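Local coordinates for protein pyruvate kinase (Toxoplasma gondii, PDB 3GG8) that catalyses the last step of glycolysis, transferring the phosphoryl group of phosphoenolpyruvate to ADP to give pyruvate and ATP, at residues T393-T404 with S501-T509. Sequence-based numbering, arbitrary orientation.
Sequences TQEAVARAAVET and SSNLLKVLT
Ser501 comes near Gln394 where strand 502-509 begins alongside the N-terminal turn of helix 393-404, but their polar ends are bound elsewhere: Ser501 OG to Lys495 O, and Gln394 NE2 to Glu496 O. Small and polar, the serine suits this partly exposed margin.

Asn503 meets the first turn of the helix. The face of its amide packs on Gln394 CA, 3.7 Å from OD1. Gln394 CG lies beside ND2 at 3.6 Å, and Thr393 CG2 meets ND2 at a slant, 3.4 Å away. The two amide planes are turned 50° apart. Thr393 suits the spot because CG2, anti to its own backbone N, offers a methyl to the strand. Behind the amide, Asn503 CB rests on Val397 CG2 at 3.8 Å. The valine's other branch, CG1, sits between Leu504 O (3.7 Å) and Leu505 CB, so this one beta-branched residue bridges three successive strand residues.

Leu505 extends from the strand with CG anti to the backbone N (chi1 178°), carrying CD1 up to the helix backbone, 3.5 Å from Ala401 N. Ala400 and Ala401 let it come this close; both short methyls also touch CD1, that of Ala400 at 3.8 Å. Farther along, Val507 CG2 touches Thr404 CG2. The threonine can turn a methyl to this apolar surface because its OG1 bonds back to Ala400 O (2.7 Å), which takes Thr404 N from the opposite face.

Both segments belong to the alpha/beta domain of pyruvate kinase. The helix packs, nearly parallel (5°), on the edge strand of its mixed sheet, which pairs antiparallel with a strand of the second subunit, whose Val507 also packs on Val397. Between these two segments the contact is van der Waals, aliphatic at its centre and amide-lined at one end, against a sheet that continues across the subunit interface.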
loop_
_atom_site.group_PDB
_atom_site.type_symbol
_atom_site.label_atom_id
_atom_site.label_comp_id
_atom_site.label_asym_id
_atom_site.label_seq_id
_atom_site.Cartn_x
_atom_site.Cartn_y
_atom_site.Cartn_z
ATOM N N THR C 393 -4.996 4.233 -23.035
ATOM C CA THR C 393 -3.812 5.041 -23.314
ATOM C C THR C 393 -3.917 6.477 -22.789
ATOM O O THR C 393 -2.996 6.974 -22.122
ATOM C CB THR C 393 -3.562 5.049 -24.835
ATOM O OG1 THR C 393 -3.065 3.766 -25.226
ATOM C CG2 THR C 393 -2.567 6.117 -25.242
ATOM N N GLN C 394 -5.036 7.129 -23.100
ATOM C CA GLN C 394 -5.287 8.507 -22.720
ATOM C C GLN C 394 -5.302 8.675 -21.215
ATOM O O GLN C 394 -4.686 9.592 -20.689
ATOM C CB GLN C 394 -6.627 8.978 -23.279
ATOM C CG GLN C 394 -6.755 8.866 -24.781
ATOM C CD GLN C 394 -7.541 7.650 -25.232
ATOM O OE1 GLN C 394 -7.234 6.495 -24.880
ATOM N NE2 GLN C 394 -8.564 7.906 -26.047
ATOM N N GLU C 395 -6.023 7.803 -20.520
ATOM C CA GLU C 395 -6.090 7.898 -19.069
ATOM C C GLU C 395 -4.744 7.619 -18.393
ATOM O O GLU C 395 -4.384 8.314 -17.435
ATOM C CB GLU C 395 -7.165 6.986 -18.499
ATOM C CG GLU C 395 -7.470 7.297 -17.037
ATOM C CD GLU C 395 -8.867 6.898 -16.622
ATOM O OE1 GLU C 395 -9.718 6.646 -17.509
ATOM O OE2 GLU C 395 -9.114 6.835 -15.397
ATOM N N ALA C 396 -4.016 6.623 -18.901
ATOM C CA ALA C 396 -2.695 6.262 -18.373
ATOM C C ALA C 396 -1.716 7.423 -18.419
ATOM O O ALA C 396 -1.001 7.666 -17.451
ATOM C CB ALA C 396 -2.128 5.042 -19.100
ATOM N N VAL C 397 -1.695 8.124 -19.549
ATOM C CA VAL C 397 -0.829 9.278 -19.765
ATOM C C VAL C 397 -1.253 10.463 -18.891
ATOM O O VAL C 397 -0.404 11.145 -18.328
ATOM C CB VAL C 397 -0.748 9.655 -21.278
ATOM C CG1 VAL C 397 0.057 10.936 -21.515
ATOM C CG2 VAL C 397 -0.104 8.528 -22.049
ATOM N N ALA C 398 -2.563 10.676 -18.748
ATOM C CA ALA C 398 -3.072 11.721 -17.870
ATOM C C ALA C 398 -2.601 11.466 -16.427
ATOM O O ALA C 398 -2.049 12.355 -15.769
ATOM C CB ALA C 398 -4.567 11.808 -17.946
ATOM N N ARG C 399 -2.801 10.232 -15.977
ATOM C CA ARG C 399 -2.303 9.727 -14.718
ATOM C C ARG C 399 -0.771 9.871 -14.542
ATOM O O ARG C 399 -0.299 10.285 -13.480
ATOM C CB ARG C 399 -2.733 8.266 -14.611
ATOM C CG ARG C 399 -2.386 7.580 -13.328
ATOM C CD ARG C 399 -2.885 6.140 -13.329
ATOM N NE ARG C 399 -4.348 6.045 -13.235
ATOM C CZ ARG C 399 -5.024 4.901 -13.097
ATOM N NH1 ARG C 399 -6.351 4.911 -13.010
ATOM N NH2 ARG C 399 -4.380 3.741 -13.050
ATOM N N ALA C 400 0.004 9.521 -15.568
ATOM C CA ALA C 400 1.463 9.660 -15.502
ATOM C C ALA C 400 1.863 11.132 -15.352
ATOM O O ALA C 400 2.819 11.459 -14.636
ATOM C CB ALA C 400 2.118 9.053 -16.735
ATOM N N ALA C 401 1.111 11.999 -16.032
ATOM C CA ALA C 401 1.308 13.447 -16.006
ATOM C C ALA C 401 1.162 14.030 -14.596
ATOM O O ALA C 401 2.034 14.754 -14.126
ATOM C CB ALA C 401 0.349 14.104 -16.955
ATOM N N VAL C 402 0.064 13.685 -13.924
ATOM C CA VAL C 402 -0.188 14.099 -12.544
ATOM C C VAL C 402 0.943 13.621 -11.602
ATOM O O VAL C 402 1.523 14.422 -10.858
ATOM C CB VAL C 402 -1.578 13.603 -12.084
ATOM C CG1 VAL C 402 -1.843 13.972 -10.631
ATOM C CG2 VAL C 402 -2.670 14.156 -13.007
ATOM N N GLU C 403 1.259 12.327 -11.669
ATOM C CA GLU C 403 2.397 11.724 -10.970
ATOM C C GLU C 403 3.720 12.429 -11.216
ATOM O O GLU C 403 4.465 12.700 -10.280
ATOM C CB GLU C 403 2.583 10.272 -11.409
ATOM C CG GLU C 403 1.661 9.269 -10.773
ATOM C CD GLU C 403 1.902 7.842 -11.273
ATOM O OE1 GLU C 403 2.923 7.600 -11.968
ATOM O OE2 GLU C 403 1.066 6.954 -10.959
ATOM N N THR C 404 4.026 12.671 -12.486
ATOM C CA THR C 404 5.294 13.290 -12.878
ATOM C C THR C 404 5.354 14.744 -12.428
ATOM O O THR C 404 6.400 15.191 -11.940
ATOM C CB THR C 404 5.533 13.175 -14.391
ATOM O OG1 THR C 404 5.455 11.794 -14.763
ATOM C CG2 THR C 404 6.920 13.705 -14.770
ATOM N N SER C 501 -5.535 7.229 -31.994
ATOM C CA SER C 501 -5.106 7.965 -30.808
ATOM C C SER C 501 -3.617 7.765 -30.508
ATOM O O SER C 501 -3.031 6.711 -30.794
ATOM C CB SER C 501 -5.958 7.603 -29.583
ATOM O OG SER C 501 -7.349 7.672 -29.875
ATOM N N SER C 502 -3.028 8.807 -29.928
ATOM C CA SER C 502 -1.599 8.912 -29.669
ATOM C C SER C 502 -1.452 9.985 -28.600
ATOM O O SER C 502 -2.112 11.020 -28.669
ATOM C CB SER C 502 -0.861 9.322 -30.942
ATOM O OG SER C 502 0.283 10.091 -30.631
ATOM N N ASN C 503 -0.616 9.733 -27.599
ATOM C CA ASN C 503 -0.597 10.571 -26.406
ATOM C C ASN C 503 0.798 10.912 -25.900
ATOM O O ASN C 503 1.614 10.026 -25.666
ATOM C CB ASN C 503 -1.407 9.908 -25.291
ATOM C CG ASN C 503 -2.893 10.060 -25.486
ATOM O OD1 ASN C 503 -3.509 10.938 -24.886
ATOM N ND2 ASN C 503 -3.483 9.221 -26.343
ATOM N N LEU C 504 1.038 12.202 -25.703
ATOM C CA LEU C 504 2.360 12.728 -25.396
ATOM C C LEU C 504 2.423 13.287 -23.986
ATOM O O LEU C 504 1.439 13.780 -23.452
ATOM C CB LEU C 504 2.713 13.836 -26.391
ATOM C CG LEU C 504 4.008 14.638 -26.211
ATOM C CD1 LEU C 504 5.247 13.841 -26.674
ATOM C CD2 LEU C 504 3.921 15.981 -26.950
ATOM N N LEU C 505 3.600 13.210 -23.389
ATOM C CA LEU C 505 3.847 13.855 -22.120
ATOM C C LEU C 505 5.257 14.393 -22.201
ATOM O O LEU C 505 6.202 13.645 -22.392
ATOM C CB LEU C 505 3.683 12.861 -20.966
ATOM C CG LEU C 505 3.931 13.226 -19.490
ATOM C CD1 LEU C 505 3.430 12.082 -18.637
ATOM C CD2 LEU C 505 5.384 13.467 -19.183
ATOM N N LYS C 506 5.384 15.706 -22.081
ATOM C CA LYS C 506 6.677 16.366 -22.101
ATOM C C LYS C 506 6.940 17.046 -20.771
ATOM O O LYS C 506 6.047 17.640 -20.183
ATOM C CB LYS C 506 6.702 17.431 -23.186
ATOM C CG LYS C 506 7.058 16.944 -24.542
ATOM C CD LYS C 506 7.838 18.013 -25.289
ATOM C CE LYS C 506 7.714 17.836 -26.807
ATOM N NZ LYS C 506 8.737 18.608 -27.580
ATOM N N VAL C 507 8.181 16.985 -20.303
ATOM C CA VAL C 507 8.577 17.805 -19.169
ATOM C C VAL C 507 9.599 18.807 -19.676
ATOM O O VAL C 507 10.595 18.443 -20.301
ATOM C CB VAL C 507 9.114 16.990 -17.970
ATOM C CG1 VAL C 507 9.364 17.915 -16.776
ATOM C CG2 VAL C 507 8.135 15.889 -17.583
ATOM N N LEU C 508 9.329 20.080 -19.431
ATOM C CA LEU C 508 10.208 21.133 -19.920
ATOM C C LEU C 508 10.411 22.231 -18.872
ATOM O O LEU C 508 9.578 22.415 -17.974
ATOM C CB LEU C 508 9.707 21.682 -21.276
ATOM C CG LEU C 508 8.211 21.906 -21.507
ATOM N N THR C 509 11.525 22.947 -18.992
ATOM C CA THR C 509 11.908 23.956 -18.025
ATOM C C THR C 509 11.754 25.367 -18.596
ATOM O O THR C 509 12.202 25.644 -19.714
ATOM C CB THR C 509 13.356 23.706 -17.559
ATOM O OG1 THR C 509 13.469 22.365 -17.048
ATOM C CG2 THR C 509 13.766 24.693 -16.479
#